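Aeromonas extracellular serine protease (Aeromonas sobria, PDB 3WQB) preferentially cleaves peptide bonds that follow two basic residues, one of them lysine, as a secreted calcium-binding serine protease of the furin subfamily. Local coordinates at residues A369-A374 and E397-N402; M406-S409 and G413-L416. The protein carries 1 engineered substitution. One frame throughout, in Å; residues are numbered along the deposited sequence.

Overall arrangement
Interactions 1 and 2 lie about 5 Å apart, centre to centre, and share one small piece of the fold: the two-stranded antiparallel sheet of strands 400-401 and 407-408. Interaction 1 joins the start of this hairpin to the loop after helix 358-368 and is only partly buried, with one indole lodged under an arginine chain and a water helping to join the backbones. Interaction 2 is buried and local, closing the turn that follows strand 407-408 with backbone hydrogen bonds and a pair of phenylalanine rings. Glu400 O to Phe408 N and Thr370 N to Leu416 O, each 2.8 Å, tie the two contacts together.

Interaction 1. Residues A369-A374 and E397-N402; sequences ATRVDA and EGWERN
Trp399 swings its indole toward the 369-374 loop with CG anti to its own carbonyl carbon (chi1 -77°), while Arg371 reaches over the ring because its CG stands anti to the backbone N. The methylene carbon Arg371 CG then sits 3.5 Å from the centroid of the six-membered ring of Trp399, nearly on the ring normal, a CH-pi contact over one face. Arg371 CD follows across the same face, 3.9 Å from Trp399 CD2, before a bend at chi3 turns the guanidinium steeply, its plane 81° from that of the indole; there it makes a cation-pi contact with Trp407. The pyrrole side of the ring is held by backbone: Trp399 NE1 donates to Val372 O at 2.8 Å, approaching nearly in line with the C=O although the oxygen lies 22° out of the indole plane. The bond is bent at the hydrogen. Asp373 O lies in the ring plane, 3.3 Å from the same NE1, and accepts from His376 ND1. A water completes the join, accepting from Trp399 N and donating to Ala374 O. The buried indole thus packs the loop from helix 358-368 to strand 379-384 against the residues leading into strand 400-401, where it also packs on Trp407 of the partner strand 407-408.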
ATOM      1  N   ALA A 369      -0.834   0.051 -19.664  1.00 11.49           N
ATOM      2  CA  ALA A 369       0.454   0.104 -18.963  1.00 11.59           C
ATOM      3  C   ALA A 369       1.602  -0.487 -19.785  1.00 11.76           C
ATOM      4  O   ALA A 369       1.405  -1.384 -20.612  1.00 12.91           O
ATOM      5  CB  ALA A 369       0.334  -0.575 -17.603  1.00 11.28           C
ATOM      6  N   THR A 370       2.799   0.044 -19.560  1.00 11.58           N
ATOM      7  CA  THR A 370       3.999  -0.324 -20.323  1.00 11.45           C
ATOM      8  C   THR A 370       4.712  -1.490 -19.657  1.00 11.31           C
ATOM      9  O   THR A 370       4.955  -1.477 -18.438  1.00 11.28           O
ATOM     10  CB  THR A 370       4.954   0.889 -20.427  1.00 11.75           C
ATOM     11  OG1 THR A 370       4.245   2.016 -20.951  1.00 12.35           O
ATOM     12  CG2 THR A 370       6.174   0.589 -21.304  1.00 12.29           C
ATOM     13  N   ARG A 371       5.044  -2.495 -20.462  1.00 11.36           N
ATOM     14  CA  ARG A 371       5.766  -3.666 -19.967  1.00 12.11           C
ATOM     15  C   ARG A 371       7.270  -3.377 -19.846  1.00 12.43           C
ATOM     16  O   ARG A 371       8.090  -3.863 -20.630  1.00 13.35           O
ATOM     17  CB  ARG A 371       5.479  -4.877 -20.863  1.00 12.67           C
ATOM     18  CG  ARG A 371       5.875  -6.228 -20.249  1.00 15.49           C
ATOM     19  CD  ARG A 371       5.169  -7.438 -20.883  1.00 20.48           C
ATOM     20  NE  ARG A 371       5.008  -7.344 -22.337  1.00 25.05           N
ATOM     21  CZ  ARG A 371       5.738  -7.997 -23.238  1.00 27.68           C
ATOM     22  NH1 ARG A 371       6.704  -8.827 -22.864  1.00 29.83           N
ATOM     23  NH2 ARG A 371       5.495  -7.818 -24.530  1.00 29.71           N
ATOM     24  N   VAL A 372       7.622  -2.560 -18.858  1.00 12.08           N
ATOM     25  CA  VAL A 372       9.016  -2.220 -18.602  1.00 12.62           C
ATOM     26  C   VAL A 372       9.779  -3.443 -18.113  1.00 12.02           C
ATOM     27  O   VAL A 372       9.184  -4.394 -17.584  1.00 12.33           O
ATOM     28  CB  VAL A 372       9.133  -1.102 -17.551  1.00 13.15           C
ATOM     29  CG1 VAL A 372       8.687   0.229 -18.134  1.00 13.85           C
ATOM     30  CG2 VAL A 372       8.345  -1.460 -16.288  1.00 13.70           C
ATOM     31  N   ASP A 373      11.100  -3.432 -18.288  1.00 11.57           N
ATOM     32  CA  ASP A 373      11.960  -4.479 -17.755  1.00 11.93           C
ATOM     33  C   ASP A 373      11.431  -5.847 -18.195  1.00 11.71           C
ATOM     34  O   ASP A 373      11.260  -6.764 -17.384  1.00 12.25           O
ATOM     35  CB  ASP A 373      12.026  -4.369 -16.229  1.00 11.37           C
ATOM     36  CG  ASP A 373      13.150  -5.186 -15.617  1.00 12.54           C
ATOM     37  OD1 ASP A 373      14.060  -5.640 -16.343  1.00 14.55           O
ATOM     38  OD2 ASP A 373      13.116  -5.366 -14.384  1.00 13.26           O
ATOM     39  N   ALA A 374      11.211  -5.979 -19.500  1.00 12.44           N
ATOM     40  CA  ALA A 374      10.429  -7.085 -20.049  1.00 13.45           C
ATOM     41  C   ALA A 374      11.065  -8.448 -19.849  1.00 13.89           C
ATOM     42  O   ALA A 374      10.373  -9.465 -19.851  1.00 14.73           O
ATOM     43  CB  ALA A 374      10.176  -6.853 -21.535  1.00 13.99           C
ATOM     44  N   GLU A 397       7.765 -14.629  -9.778  1.00 11.23           N
ATOM     45  CA  GLU A 397       7.708 -14.631 -11.232  1.00 10.97           C
ATOM     46  C   GLU A 397       8.380 -13.408 -11.840  1.00 10.74           C
ATOM     47  O   GLU A 397       8.580 -12.383 -11.172  1.00 11.51           O
ATOM     48  CB  GLU A 397       6.250 -14.668 -11.719  1.00 11.29           C
ATOM     49  CG  GLU A 397       5.412 -15.775 -11.088  1.00 12.13           C
ATOM     50  CD  GLU A 397       4.595 -15.322  -9.882  1.00 11.98           C
ATOM     51  OE1 GLU A 397       5.090 -14.533  -9.040  1.00 11.84           O
ATOM     52  OE2 GLU A 397       3.439 -15.780  -9.774  1.00 12.18           O
ATOM     53  N   GLY A 398       8.729 -13.541 -13.117  1.00 11.11           N
ATOM     54  CA  GLY A 398       8.991 -12.391 -13.967  1.00 10.96           C
ATOM     55  C   GLY A 398       7.676 -12.033 -14.642  1.00 10.74           C
ATOM     56  O   GLY A 398       6.601 -12.283 -14.091  1.00 12.56           O
ATOM     57  N   TRP A 399       7.738 -11.462 -15.843  1.00 10.43           N
ATOM     58  CA  TRP A 399       6.524 -11.189 -16.617  1.00 10.55           C
ATOM     59  C   TRP A 399       5.898 -12.466 -17.144  1.00 10.85           C
ATOM     60  O   TRP A 399       6.585 -13.313 -17.726  1.00 11.60           O
ATOM     61  CB  TRP A 399       6.840 -10.294 -17.807  1.00 10.50           C
ATOM     62  CG  TRP A 399       7.025  -8.858 -17.457  1.00  9.98           C
ATOM     63  CD1 TRP A 399       8.206  -8.182 -17.373  1.00 11.09           C
ATOM     64  CD2 TRP A 399       5.992  -7.920 -17.131  1.00  9.68           C
ATOM     65  NE1 TRP A 399       7.975  -6.874 -17.028  1.00 11.13           N
ATOM     66  CE2 TRP A 399       6.625  -6.684 -16.875  1.00 10.03           C
ATOM     67  CE3 TRP A 399       4.591  -7.996 -17.054  1.00 10.65           C
ATOM     68  CZ2 TRP A 399       5.912  -5.535 -16.538  1.00 10.84           C
ATOM     69  CZ3 TRP A 399       3.882  -6.852 -16.721  1.00 10.92           C
ATOM     70  CH2 TRP A 399       4.547  -5.631 -16.465  1.00 10.34           C
ATOM     71  N   GLU A 400       4.586 -12.572 -16.959  1.00 10.73           N
ATOM     72  CA  GLU A 400       3.792 -13.681 -17.496  1.00 11.21           C
ATOM     73  C   GLU A 400       2.481 -13.162 -18.073  1.00 11.62           C
ATOM     74  O   GLU A 400       1.942 -12.140 -17.626  1.00 13.06           O
ATOM     75  CB  GLU A 400       3.521 -14.738 -16.420  1.00 11.13           C
ATOM     76  CG  GLU A 400       4.815 -15.354 -15.879  1.00 12.78           C
ATOM     77  CD  GLU A 400       4.607 -16.372 -14.781  1.00 15.03           C
ATOM     78  OE1 GLU A 400       3.445 -16.648 -14.443  1.00 16.50           O
ATOM     79  OE2 GLU A 400       5.609 -16.909 -14.261  1.00 16.02           O
ATOM     80  N   ARG A 401       1.979 -13.851 -19.090  1.00 12.05           N
ATOM     81  CA  ARG A 401       0.731 -13.455 -19.735  1.00 12.06           C
ATOM     82  C   ARG A 401      -0.371 -14.429 -19.325  1.00 12.40           C
ATOM     83  O   ARG A 401      -0.213 -15.647 -19.458  1.00 13.24           O
ATOM     84  CB  ARG A 401       0.903 -13.436 -21.259  1.00 13.07           C
ATOM     85  CG  ARG A 401      -0.181 -12.664 -22.006  1.00 14.18           C
ATOM     86  CD  ARG A 401       0.089 -12.658 -23.506  1.00 20.28           C
ATOM     87  NE  ARG A 401      -0.380 -11.415 -24.117  1.00 25.45           N
ATOM     88  CZ  ARG A 401      -1.196 -11.330 -25.163  1.00 28.93           C
ATOM     89  NH1 ARG A 401      -1.666 -12.421 -25.756  1.00 30.80           N
ATOM     90  NH2 ARG A 401      -1.545 -10.134 -25.620  1.00 30.86           N
ATOM     91  N   ASN A 402      -1.488 -13.901 -18.822  1.00 11.38           N
ATOM     92  CA  ASN A 402      -2.584 -14.769 -18.380  1.00 11.79           C
ATOM     93  C   ASN A 402      -3.440 -15.270 -19.551  1.00 12.26           C
ATOM     94  O   ASN A 402      -3.167 -14.941 -20.707  1.00 12.24           O
ATOM     95  CB  ASN A 402      -3.411 -14.138 -17.242  1.00 11.38           C
ATOM     96  CG  ASN A 402      -4.359 -13.032 -17.703  1.00 10.62           C
ATOM     97  OD1 ASN A 402      -4.680 -12.888 -18.891  1.00 11.66           O
ATOM     98  ND2 ASN A 402      -4.833 -12.250 -16.738  1.00 10.10           N
TER
HETATM   99  O   HOH W   1      10.045 -11.150 -17.485  1.00 16.33           O

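Interaction 2. Residues M406-S409 and G413-L416; sequences MWFS and GFGL
Ser409 and Gly413 form a single antiparallel bridge, a hydrogen-bonded pair whose two bonds differ in quality. Ser409 N donates to Gly413 O at 2.9 Å along a nearly straight path (164°), tilted 29° from the carbonyl plane. The return bond from Gly413 N to Ser409 O is short, 2.7 Å, but weak, being sharply bent at the hydrogen. Ser409 OG accepts from Tyr412 N, and Met406 N is taken by Asn402 OD1. A water lies 2.7 Å from both Trp407 O and Phe414 O and can donate to each, though further acceptors compete for its protons. Phe408, with CG anti to its backbone N (chi1 -177°), lays CE1 3.4 Å from Gly413 CA and sends CD1 over the centre of the Phe414 ring. The rings make an edge-to-face pair, centroids 5.1 Å apart, with Met406 CE 3.7 Å from Phe414 CD2. Phe414 also packs on Ala366 of helix 358-368 and, edge-to-face, on Phe278; Phe414 and Gly415 make backbone hydrogen bonds with Phe278 and Ser280 of strand 277-282, outermost in the parallel sheet. This hairpin-like reversal, with three residues between Ser409 and Gly413, sets the chain after strand 407-408 against the subtilisin-domain core.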
ATOM      1  N   MET A 406      -3.576 -10.763 -20.737  1.00 12.11           N
ATOM      2  CA  MET A 406      -3.037  -9.681 -19.910  1.00 12.55           C
ATOM      3  C   MET A 406      -1.655 -10.044 -19.371  1.00 12.00           C
ATOM      4  O   MET A 406      -1.481 -11.085 -18.729  1.00 11.92           O
ATOM      5  CB  MET A 406      -3.969  -9.385 -18.729  1.00 13.16           C
ATOM      6  CG  MET A 406      -5.336  -8.838 -19.095  1.00 15.13           C
ATOM      7  SD  MET A 406      -5.333  -7.166 -19.766  1.00 18.42           S
ATOM      8  CE  MET A 406      -4.782  -6.197 -18.360  1.00 18.34           C
ATOM      9  N   TRP A 407      -0.687  -9.172 -19.621  1.00 10.88           N
ATOM     10  CA  TRP A 407       0.646  -9.318 -19.059  1.00 10.81           C
ATOM     11  C   TRP A 407       0.641  -8.821 -17.627  1.00 10.62           C
ATOM     12  O   TRP A 407       0.091  -7.756 -17.325  1.00 11.32           O
ATOM     13  CB  TRP A 407       1.658  -8.508 -19.862  1.00 11.46           C
ATOM     14  CG  TRP A 407       2.047  -9.152 -21.155  1.00 13.37           C
ATOM     15  CD1 TRP A 407       1.558  -8.868 -22.396  1.00 15.57           C
ATOM     16  CD2 TRP A 407       3.023 -10.182 -21.332  1.00 14.23           C
ATOM     17  NE1 TRP A 407       2.166  -9.661 -23.338  1.00 17.03           N
ATOM     18  CE2 TRP A 407       3.075 -10.475 -22.715  1.00 15.79           C
ATOM     19  CE3 TRP A 407       3.863 -10.886 -20.457  1.00 15.05           C
ATOM     20  CZ2 TRP A 407       3.929 -11.453 -23.243  1.00 16.58           C
ATOM     21  CZ3 TRP A 407       4.717 -11.847 -20.982  1.00 14.97           C
ATOM     22  CH2 TRP A 407       4.746 -12.117 -22.365  1.00 15.89           C
ATOM     23  N   PHE A 408       1.307  -9.563 -16.748  1.00  9.85           N
ATOM     24  CA  PHE A 408       1.346  -9.197 -15.334  1.00  9.41           C
ATOM     25  C   PHE A 408       2.641  -9.679 -14.704  1.00  9.84           C
ATOM     26  O   PHE A 408       3.137 -10.753 -15.044  1.00 11.01           O
ATOM     27  CB  PHE A 408       0.152  -9.816 -14.585  1.00  9.90           C
ATOM     28  CG  PHE A 408       0.094  -9.430 -13.130  1.00  9.92           C
ATOM     29  CD1 PHE A 408      -0.478  -8.217 -12.755  1.00  9.83           C
ATOM     30  CD2 PHE A 408       0.624 -10.258 -12.140  1.00 10.34           C
ATOM     31  CE1 PHE A 408      -0.519  -7.823 -11.416  1.00 10.90           C
ATOM     32  CE2 PHE A 408       0.587  -9.876 -10.787  1.00 10.60           C
ATOM     33  CZ  PHE A 408       0.014  -8.649 -10.431  1.00 10.71           C
ATOM     34  N   SER A 409       3.170  -8.881 -13.779  1.00  9.78           N
ATOM     35  CA  SER A 409       4.286  -9.320 -12.945  1.00  9.49           C
ATOM     36  C   SER A 409       4.056  -8.837 -11.508  1.00  9.29           C
ATOM     37  O   SER A 409       3.450  -7.787 -11.297  1.00  9.71           O
ATOM     38  CB  SER A 409       5.613  -8.798 -13.495  1.00 10.20           C
ATOM     39  OG  SER A 409       5.665  -7.377 -13.451  1.00 11.23           O
ATOM     40  N   GLY A 413       3.152  -5.073 -11.498  1.00  9.13           N
ATOM     41  CA  GLY A 413       1.722  -5.229 -11.745  1.00  8.92           C
ATOM     42  C   GLY A 413       1.486  -5.382 -13.243  1.00  8.83           C
ATOM     43  O   GLY A 413       2.176  -6.149 -13.928  1.00  9.92           O
ATOM     44  N   PHE A 414       0.506  -4.640 -13.754  1.00  9.32           N
ATOM     45  CA  PHE A 414       0.232  -4.618 -15.186  1.00  9.59           C
ATOM     46  C   PHE A 414       1.250  -3.785 -15.968  1.00  9.76           C
ATOM     47  O   PHE A 414       1.279  -3.831 -17.200  1.00 10.66           O
ATOM     48  CB  PHE A 414      -1.208  -4.159 -15.449  1.00 10.27           C
ATOM     49  CG  PHE A 414      -2.222  -5.125 -14.922  1.00 10.25           C
ATOM     50  CD1 PHE A 414      -2.946  -4.843 -13.763  1.00 11.06           C
ATOM     51  CD2 PHE A 414      -2.398  -6.361 -15.541  1.00 10.65           C
ATOM     52  CE1 PHE A 414      -3.856  -5.768 -13.255  1.00 11.47           C
ATOM     53  CE2 PHE A 414      -3.294  -7.291 -15.036  1.00 12.08           C
ATOM     54  CZ  PHE A 414      -4.023  -6.996 -13.896  1.00 11.99           C
ATOM     55  N   GLY A 415       2.101  -3.058 -15.246  1.00  9.79           N
ATOM     56  CA  GLY A 415       3.168  -2.289 -15.863  1.00  9.69           C
ATOM     57  C   GLY A 415       3.253  -0.858 -15.386  1.00  9.50           C
ATOM     58  O   GLY A 415       2.538  -0.435 -14.467  1.00  9.53           O
ATOM     59  N   LEU A 416       4.144  -0.105 -16.025  1.00  8.82           N
ATOM     60  CA  LEU A 416       4.317   1.302 -15.711  1.00  9.38           C
ATOM     61  C   LEU A 416       3.196   2.136 -16.326  1.00  9.26           C
ATOM     62  O   LEU A 416       2.885   2.007 -17.509  1.00 10.40           O
ATOM     63  CB  LEU A 416       5.676   1.782 -16.217  1.00  9.41           C
ATOM     64  CG  LEU A 416       5.980   3.280 -16.195  1.00  9.55           C
ATOM     65  CD1 LEU A 416       5.972   3.824 -14.778  1.00 10.07           C
ATOM     66  CD2 LEU A 416       7.301   3.571 -16.892  1.00 12.14           C
TER
HETATM   67  O   HOH W   2      -0.179  -5.502 -18.820  1.00 23.74           O